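Local atomic coordinates of minor fimbrium anchoring subunit Mfa2 (Porphyromonas gingivalis, PDB entry 5NFI), a protein that attaches the minor (Mfa1) fimbriae to the bacterial outer membrane through its interaction with Mfa1 and regulates fimbrial length. Residues T143-V148 against F199-K204; K162-N167 against S181-G186; G208-L213 against I224-L229. All coordinates share one frame; numbering follows the deposited sequence.

The three contacts lie close together in the C-terminal half of this mainly beta chain, whose family belongs to the transthyretin clan. Contact 1 pairs strands 133-151 and 196-202, contact 2 pairs 159-165 and 182-190, and contact 3 joins the two strands of the hairpin 211-217 and 222-228. Along the chain, both segments of contact 2 fall between those of contact 1, and contact 3 follows. Contact 2 has its centre about 9 Å from that of contact 1 and 10 Å from that of contact 3. Strand 182-190 neighbours 196-202, and 159-165 neighbours 211-217. With Asn-167 bonded to Thr-202 and Lys-204, and Ser-165 to Asn-211, contact 2 ties the others into one continuous beta region.

Contact 1. Residues T143-V148 against F199-K204; sequences TNRVTV and FFTTLK
Strands 133-151 and 196-202 run antiparallel in the buried beta structure of the C-terminal half, with Asn-144 paired to Thr-202 and Val-146 to Phe-200. Both are hydrogen-bonded pairs. Between them the short segments are joined by four backbone bonds, among them Val-146 N to Phe-200 O at 2.9 Å, which is almost straight (175°). Beyond the last pair the Asn-144 side chain continues the bonding: its ND2 gives a hydrogen bond of 2.7 Å to Leu-203 O. The acceptor lies close to the amide plane of Asn-144, whereas the donor stands above the carbonyl plane of Leu-203. CG of Asn-144 sits beside its backbone N (chi1 -67°), which turns the amide toward the loop where strand 196-202 ends.

Arg-145, Thr-147 and Phe-199 share the other face. With CG opposite its backbone N (chi1 179°), Phe-199 swings its ring across to the neighbouring strand. There CZ lies 3.7 Å from Arg-145 CB, and the arginine's aliphatic stem runs alongside the ring, pointing the same way. Thr-147 OG1 approaches the ring edge, 3.5 Å from Phe-199 CD1. The guanidinium of Arg-145 leads away to salt bridges with Glu-141 and Asp-249, two carboxylates that probably fix it in place and balance its charge. On the Val-146 side, CG2 of Val-146 makes an apolar touch with CG2 of Thr-202 at 4.2 Å. The polar Val-146 O, which accepts from Phe-200 N, also meets the edge of the Phe-200 ring.

Strand 249-258 pairs with the other side of strand 133-151, and strand 182-190 flanks 196-202. Ile-161 and Leu-163 of strand 159-165 pack against Phe-200, and Ile-252 packs against Val-146.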
# COMPACT_ATOMS: atom_id res chain seq x y z
N THR A 143 -2.62 0.37 -1.40
CA THR A 143 -3.29 -0.92 -1.55
C THR A 143 -2.98 -1.54 -2.93
O THR A 143 -2.78 -0.83 -3.94
CB THR A 143 -4.81 -0.83 -1.39
OG1 THR A 143 -5.27 0.44 -1.84
CG2 THR A 143 -5.25 -1.08 0.05
N ASN A 144 -2.93 -2.86 -2.95
CA ASN A 144 -2.70 -3.61 -4.17
C ASN A 144 -3.66 -4.75 -4.18
O ASN A 144 -3.85 -5.41 -3.17
CB ASN A 144 -1.28 -4.13 -4.25
CG ASN A 144 -0.28 -3.03 -4.40
OD1 ASN A 144 -0.12 -2.48 -5.49
ND2 ASN A 144 0.42 -2.71 -3.32
N ARG A 145 -4.28 -4.97 -5.33
CA ARG A 145 -5.19 -6.08 -5.52
C ARG A 145 -4.45 -7.13 -6.32
O ARG A 145 -3.99 -6.87 -7.43
CB ARG A 145 -6.47 -5.62 -6.23
CG ARG A 145 -7.32 -4.68 -5.39
CD ARG A 145 -8.20 -3.82 -6.26
NE ARG A 145 -7.42 -2.86 -7.03
CZ ARG A 145 -6.98 -1.69 -6.55
NH1 ARG A 145 -6.27 -0.88 -7.33
NH2 ARG A 145 -7.26 -1.33 -5.30
N VAL A 146 -4.32 -8.31 -5.73
CA VAL A 146 -3.50 -9.36 -6.32
C VAL A 146 -4.31 -10.63 -6.51
O VAL A 146 -4.73 -11.26 -5.53
CB VAL A 146 -2.26 -9.67 -5.45
CG1 VAL A 146 -1.31 -10.57 -6.21
CG2 VAL A 146 -1.55 -8.39 -5.03
N THR A 147 -4.53 -11.00 -7.77
CA THR A 147 -5.20 -12.24 -8.11
C THR A 147 -4.18 -13.31 -8.49
O THR A 147 -3.24 -13.06 -9.26
CB THR A 147 -6.18 -12.04 -9.27
OG1 THR A 147 -6.94 -10.84 -9.05
CG2 THR A 147 -7.13 -13.22 -9.38
N VAL A 148 -4.35 -14.51 -7.95
CA VAL A 148 -3.42 -15.58 -8.22
C VAL A 148 -4.17 -16.85 -8.60
O VAL A 148 -5.11 -17.25 -7.91
CB VAL A 148 -2.52 -15.85 -7.01
CG1 VAL A 148 -1.61 -17.05 -7.29
CG2 VAL A 148 -1.71 -14.63 -6.67
N PHE A 199 -8.00 -14.23 -4.35
CA PHE A 199 -7.90 -12.77 -4.42
C PHE A 199 -7.46 -12.14 -3.09
O PHE A 199 -8.09 -12.35 -2.05
CB PHE A 199 -9.21 -12.16 -4.89
CG PHE A 199 -9.18 -10.66 -4.98
CD1 PHE A 199 -8.70 -10.03 -6.11
CD2 PHE A 199 -9.63 -9.88 -3.92
CE1 PHE A 199 -8.67 -8.64 -6.18
CE2 PHE A 199 -9.60 -8.50 -3.99
CZ PHE A 199 -9.12 -7.88 -5.12
N PHE A 200 -6.39 -11.37 -3.14
CA PHE A 200 -5.84 -10.72 -1.96
C PHE A 200 -5.88 -9.20 -2.11
O PHE A 200 -5.61 -8.66 -3.18
CB PHE A 200 -4.38 -11.14 -1.71
CG PHE A 200 -4.18 -12.61 -1.62
CD1 PHE A 200 -4.04 -13.38 -2.77
CD2 PHE A 200 -4.12 -13.23 -0.39
CE1 PHE A 200 -3.86 -14.74 -2.68
CE2 PHE A 200 -3.93 -14.61 -0.29
CZ PHE A 200 -3.81 -15.36 -1.43
N THR A 201 -6.21 -8.50 -1.03
CA THR A 201 -5.94 -7.09 -1.01
C THR A 201 -4.87 -6.85 0.03
O THR A 201 -5.07 -7.08 1.23
CB THR A 201 -7.18 -6.24 -0.70
OG1 THR A 201 -8.22 -6.54 -1.64
CG2 THR A 201 -6.83 -4.77 -0.81
N THR A 202 -3.71 -6.41 -0.42
CA THR A 202 -2.62 -6.19 0.51
C THR A 202 -2.25 -4.71 0.47
O THR A 202 -2.81 -3.95 -0.31
CB THR A 202 -1.41 -7.08 0.18
OG1 THR A 202 -0.37 -6.84 1.13
CG2 THR A 202 -0.89 -6.78 -1.21
N LEU A 203 -1.31 -4.30 1.30
CA LEU A 203 -0.91 -2.91 1.26
C LEU A 203 0.30 -2.81 0.35
O LEU A 203 0.31 -3.41 -0.72
CB LEU A 203 -0.66 -2.37 2.67
CG LEU A 203 -1.93 -2.41 3.53
CD1 LEU A 203 -1.65 -1.98 4.94
CD2 LEU A 203 -3.02 -1.53 2.91
N LYS A 204 1.30 -2.02 0.75
CA LYS A 204 2.37 -1.61 -0.17
C LYS A 204 3.28 -2.77 -0.58
O LYS A 204 3.69 -3.60 0.24
CB LYS A 204 3.20 -0.49 0.46
CG LYS A 204 4.26 0.11 -0.45
CD LYS A 204 3.95 1.56 -0.75
CE LYS A 204 5.20 2.44 -0.68
NZ LYS A 204 6.22 2.08 -1.71

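Contact 2. Residues K162-N167 against S181-G186; sequences KLASSN and STYYPG
Tyr-183 receives Ala-164 CB over one face of its ring, a CH-pi contact 3.9 Å from the centroid. Water 1 lies at that ring's edge, in its plane, and the extended Lys-162 side chain slants past that of Tyr-183, with Lys-162 CD 3.9 Å from Tyr-183 CE2. The second ring, of Tyr-184, has Thr-182 CG2 of its own strand over one face, offset toward the rim, and Leu-163 O at the edge. Asn-167 OD1 also comes in near the ring plane and accepts a hydrogen bond of 2.7 Å from Tyr-184 OH. The hydroxyl stands above the plane of the asparagine carbonyl, and the amide is turned 81° from the ring. CG of Asn-167 lies between its backbone N and carbonyl carbon (chi1 66°), which directs OD1 to the tyrosine. ND2 binds Thr-202 OG1 and Lys-204 O, so the amide is gripped at both ends.

Backbone bonds join Ser-165 and Thr-182 in both directions. At the other end Tyr-184 N donates to Leu-163 O at 3.0 Å, while water 1 bridges Leu-163 N and Tyr-184 O. Ser-166 OG and Ser-181 OG share a hydrogen bond of 3.1 Å, and Ser-166 OG is also bonded to Ala-179 O.

Trp-103 meets the Tyr-183 ring with the planes at about 45°. The whole is an antiparallel pairing of strands 159-165 and 182-190, left at Ser-166 through an inverse gamma turn, within a fold of the transthyretin clan.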
# COMPACT_ATOMS: atom_id res chain seq x y z
N LYS A 162 -1.23 -18.38 -0.33
CA LYS A 162 -0.97 -17.48 0.76
C LYS A 162 -0.06 -16.36 0.32
O LYS A 162 0.84 -16.55 -0.50
CB LYS A 162 -0.33 -18.21 1.93
CG LYS A 162 -1.23 -19.22 2.58
CD LYS A 162 -0.59 -19.74 3.84
CE LYS A 162 -1.14 -21.11 4.20
NZ LYS A 162 -0.68 -21.55 5.56
N LEU A 163 -0.30 -15.19 0.90
CA LEU A 163 0.48 -14.00 0.63
C LEU A 163 0.90 -13.34 1.94
O LEU A 163 0.06 -12.76 2.66
CB LEU A 163 -0.33 -13.02 -0.22
CG LEU A 163 0.34 -11.71 -0.64
CD1 LEU A 163 1.46 -11.95 -1.65
CD2 LEU A 163 -0.72 -10.80 -1.23
N ALA A 164 2.19 -13.44 2.24
CA ALA A 164 2.74 -12.84 3.44
C ALA A 164 3.55 -11.59 3.10
O ALA A 164 4.28 -11.56 2.10
CB ALA A 164 3.60 -13.82 4.18
N SER A 165 3.44 -10.56 3.92
CA SER A 165 4.25 -9.39 3.69
C SER A 165 4.41 -8.58 4.96
O SER A 165 3.45 -8.39 5.70
CB SER A 165 3.63 -8.54 2.59
OG SER A 165 4.40 -7.37 2.37
N SER A 166 5.61 -8.10 5.22
CA SER A 166 5.83 -7.17 6.33
C SER A 166 5.49 -5.76 5.91
O SER A 166 6.34 -4.87 5.95
CB SER A 166 7.28 -7.23 6.81
OG SER A 166 7.56 -8.52 7.35
N ASN A 167 4.24 -5.55 5.50
CA ASN A 167 3.81 -4.24 5.01
C ASN A 167 2.53 -3.70 5.68
O ASN A 167 1.73 -3.02 5.02
CB ASN A 167 3.62 -4.32 3.49
CG ASN A 167 2.48 -5.24 3.09
OD1 ASN A 167 2.07 -6.08 3.87
ND2 ASN A 167 1.96 -5.07 1.89
N SER A 181 5.89 -10.35 9.47
CA SER A 181 5.11 -10.50 8.26
C SER A 181 3.65 -10.62 8.60
O SER A 181 3.30 -10.93 9.73
CB SER A 181 5.56 -11.72 7.45
OG SER A 181 6.53 -11.33 6.49
N THR A 182 2.80 -10.37 7.62
CA THR A 182 1.37 -10.39 7.80
C THR A 182 0.76 -11.23 6.71
O THR A 182 1.02 -11.01 5.52
CB THR A 182 0.76 -8.97 7.74
OG1 THR A 182 1.35 -8.14 8.75
CG2 THR A 182 -0.73 -9.02 7.94
N TYR A 183 -0.07 -12.18 7.09
CA TYR A 183 -0.75 -12.97 6.09
C TYR A 183 -2.02 -12.25 5.68
O TYR A 183 -2.73 -11.72 6.53
CB TYR A 183 -1.03 -14.38 6.61
CG TYR A 183 0.20 -15.24 6.53
CD1 TYR A 183 1.14 -15.25 7.55
CD2 TYR A 183 0.44 -16.03 5.41
CE1 TYR A 183 2.28 -16.03 7.47
CE2 TYR A 183 1.58 -16.82 5.32
CZ TYR A 183 2.50 -16.81 6.34
OH TYR A 183 3.63 -17.59 6.24
N TYR A 184 -2.30 -12.21 4.38
CA TYR A 184 -3.54 -11.58 3.90
C TYR A 184 -4.60 -12.60 3.47
O TYR A 184 -4.29 -13.59 2.79
CB TYR A 184 -3.24 -10.61 2.76
CG TYR A 184 -2.53 -9.38 3.24
CD1 TYR A 184 -1.14 -9.36 3.35
CD2 TYR A 184 -3.24 -8.25 3.62
CE1 TYR A 184 -0.49 -8.25 3.81
CE2 TYR A 184 -2.59 -7.13 4.07
CZ TYR A 184 -1.22 -7.13 4.16
OH TYR A 184 -0.57 -6.01 4.62
N PRO A 185 -5.86 -12.34 3.86
CA PRO A 185 -7.01 -13.24 3.69
C PRO A 185 -7.28 -13.56 2.23
O PRO A 185 -7.81 -12.72 1.51
CB PRO A 185 -8.17 -12.46 4.30
CG PRO A 185 -7.55 -11.40 5.12
CD PRO A 185 -6.28 -11.06 4.44
N GLY A 186 -6.94 -14.77 1.82
CA GLY A 186 -7.12 -15.19 0.45
C GLY A 186 -8.44 -15.87 0.17
O GLY A 186 -8.56 -17.09 0.31
O HOH W 1 -2.26 -15.72 3.02

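Contact 3. Residues G208-L213 against I224-L229; sequences GHENTL and IFRTDL
Glu-210 brings OE1 within 4.4 Å of Arg-226 NH2, near the edge of the guanidinium but beyond a salt bridge. Asn-211 uses both its backbone N and its O toward segment 224-229. Its N donates to Asp-228 OD1 at 3.1 Å, meeting the carboxylate on the syn side though 32° out of its plane, and its O accepts from Leu-229 N at 2.8 Å. Asn-211 ND2 bonds Glu-206 O and water 2, which makes a weak bond to Asp-228 OD2, while Asn-211 OD1 is bonded to Ser-165 OG.

Thr-212 lays its CG2 over the centre of one face of the Arg-226 guanidinium, 3.3 Å above the plane. The arginine gets there by a bend at chi3 (-75°) that folds the group back over the neighbouring strand. Leu-213 forms the hydrogen-bonded pair with Thr-227: the bonds between Leu-213 N and Thr-227 O and between Thr-227 N and Leu-213 O both measure 2.9 Å. Leu-213 CB packs against Leu-229 CB, 4.5 Å away. Farther along the hairpin, a classic beta bulge sets Ile-224 and Phe-225 together opposite Val-215.

Asp-228 is the N-cap of the short helix 229-233, with OD2 bonded to Gly-231 N. One carboxylate thus serves both hairpin and helix start, and the backbone N-H groups around it would probably stabilise its negative charge.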
# COMPACT_ATOMS: atom_id res chain seq x y z
N GLY A 208 12.63 -4.77 0.25
CA GLY A 208 13.25 -4.36 1.50
C GLY A 208 12.83 -5.20 2.68
O GLY A 208 13.34 -5.02 3.79
N HIS A 209 11.90 -6.11 2.43
CA HIS A 209 11.30 -6.94 3.48
C HIS A 209 10.52 -8.05 2.80
O HIS A 209 10.42 -8.09 1.58
CB HIS A 209 10.39 -6.11 4.38
CG HIS A 209 9.46 -5.22 3.61
ND1 HIS A 209 9.70 -3.87 3.43
CD2 HIS A 209 8.32 -5.49 2.93
CE1 HIS A 209 8.74 -3.36 2.69
NE2 HIS A 209 7.89 -4.32 2.37
N GLU A 210 9.96 -8.94 3.60
CA GLU A 210 9.36 -10.15 3.06
C GLU A 210 8.13 -9.84 2.23
O GLU A 210 7.29 -9.04 2.63
CB GLU A 210 9.00 -11.11 4.19
CG GLU A 210 8.40 -12.42 3.73
CD GLU A 210 8.26 -13.40 4.87
OE1 GLU A 210 7.25 -14.16 4.90
OE2 GLU A 210 9.15 -13.39 5.75
N ASN A 211 8.04 -10.45 1.06
CA ASN A 211 6.85 -10.37 0.24
C ASN A 211 6.63 -11.72 -0.40
O ASN A 211 6.79 -11.88 -1.60
CB ASN A 211 6.97 -9.28 -0.83
CG ASN A 211 7.09 -7.88 -0.24
OD1 ASN A 211 6.09 -7.25 0.12
ND2 ASN A 211 8.32 -7.37 -0.15
N THR A 212 6.26 -12.70 0.43
CA THR A 212 6.24 -14.09 0.06
C THR A 212 4.90 -14.58 -0.47
O THR A 212 3.91 -14.62 0.25
CB THR A 212 6.63 -14.96 1.26
OG1 THR A 212 7.96 -14.62 1.66
CG2 THR A 212 6.57 -16.43 0.89
N LEU A 213 4.88 -14.95 -1.75
CA LEU A 213 3.76 -15.66 -2.34
C LEU A 213 4.04 -17.14 -2.18
O LEU A 213 5.18 -17.57 -2.40
CB LEU A 213 3.57 -15.29 -3.80
CG LEU A 213 2.40 -15.97 -4.51
CD1 LEU A 213 1.10 -15.47 -3.91
CD2 LEU A 213 2.45 -15.72 -6.02
N ILE A 224 4.44 -26.62 -1.43
CA ILE A 224 5.05 -27.03 -2.69
C ILE A 224 5.66 -25.85 -3.44
O ILE A 224 6.42 -26.05 -4.39
CB ILE A 224 4.04 -27.74 -3.61
CG1 ILE A 224 3.03 -26.76 -4.20
CG2 ILE A 224 3.31 -28.84 -2.86
CD1 ILE A 224 2.07 -27.38 -5.20
N PHE A 225 5.33 -24.61 -3.04
CA PHE A 225 5.91 -23.45 -3.72
C PHE A 225 6.07 -22.22 -2.83
O PHE A 225 5.22 -21.92 -1.98
CB PHE A 225 5.07 -23.11 -4.94
CG PHE A 225 5.53 -21.89 -5.68
CD1 PHE A 225 6.61 -21.95 -6.54
CD2 PHE A 225 4.87 -20.67 -5.52
CE1 PHE A 225 7.03 -20.83 -7.24
CE2 PHE A 225 5.30 -19.54 -6.22
CZ PHE A 225 6.38 -19.63 -7.08
N ARG A 226 7.16 -21.49 -3.02
CA ARG A 226 7.43 -20.25 -2.30
C ARG A 226 8.34 -19.33 -3.12
O ARG A 226 9.40 -19.75 -3.57
CB ARG A 226 8.06 -20.55 -0.94
CG ARG A 226 8.97 -19.45 -0.42
CD ARG A 226 9.52 -19.77 0.97
NE ARG A 226 8.50 -19.58 2.00
CZ ARG A 226 8.42 -18.52 2.80
NH1 ARG A 226 9.31 -17.53 2.70
NH2 ARG A 226 7.45 -18.43 3.71
N THR A 227 7.93 -18.08 -3.31
CA THR A 227 8.80 -17.08 -3.95
C THR A 227 8.57 -15.66 -3.44
O THR A 227 7.47 -15.32 -2.98
CB THR A 227 8.63 -17.06 -5.49
OG1 THR A 227 9.58 -16.15 -6.05
CG2 THR A 227 7.24 -16.59 -5.87
N ASP A 228 9.59 -14.81 -3.51
CA ASP A 228 9.35 -13.41 -3.20
C ASP A 228 8.72 -12.71 -4.39
O ASP A 228 9.38 -12.50 -5.42
CB ASP A 228 10.62 -12.69 -2.80
CG ASP A 228 10.34 -11.31 -2.26
OD1 ASP A 228 10.14 -11.19 -1.03
OD2 ASP A 228 10.28 -10.36 -3.07
N LEU A 229 7.46 -12.33 -4.23
CA LEU A 229 6.67 -11.65 -5.25
C LEU A 229 7.34 -10.41 -5.83
O LEU A 229 7.39 -10.22 -7.05
CB LEU A 229 5.32 -11.27 -4.68
CG LEU A 229 4.29 -10.82 -5.71
CD1 LEU A 229 4.36 -11.72 -6.94
CD2 LEU A 229 2.89 -10.85 -5.10
O HOH W 2 10.53 -8.39 -1.10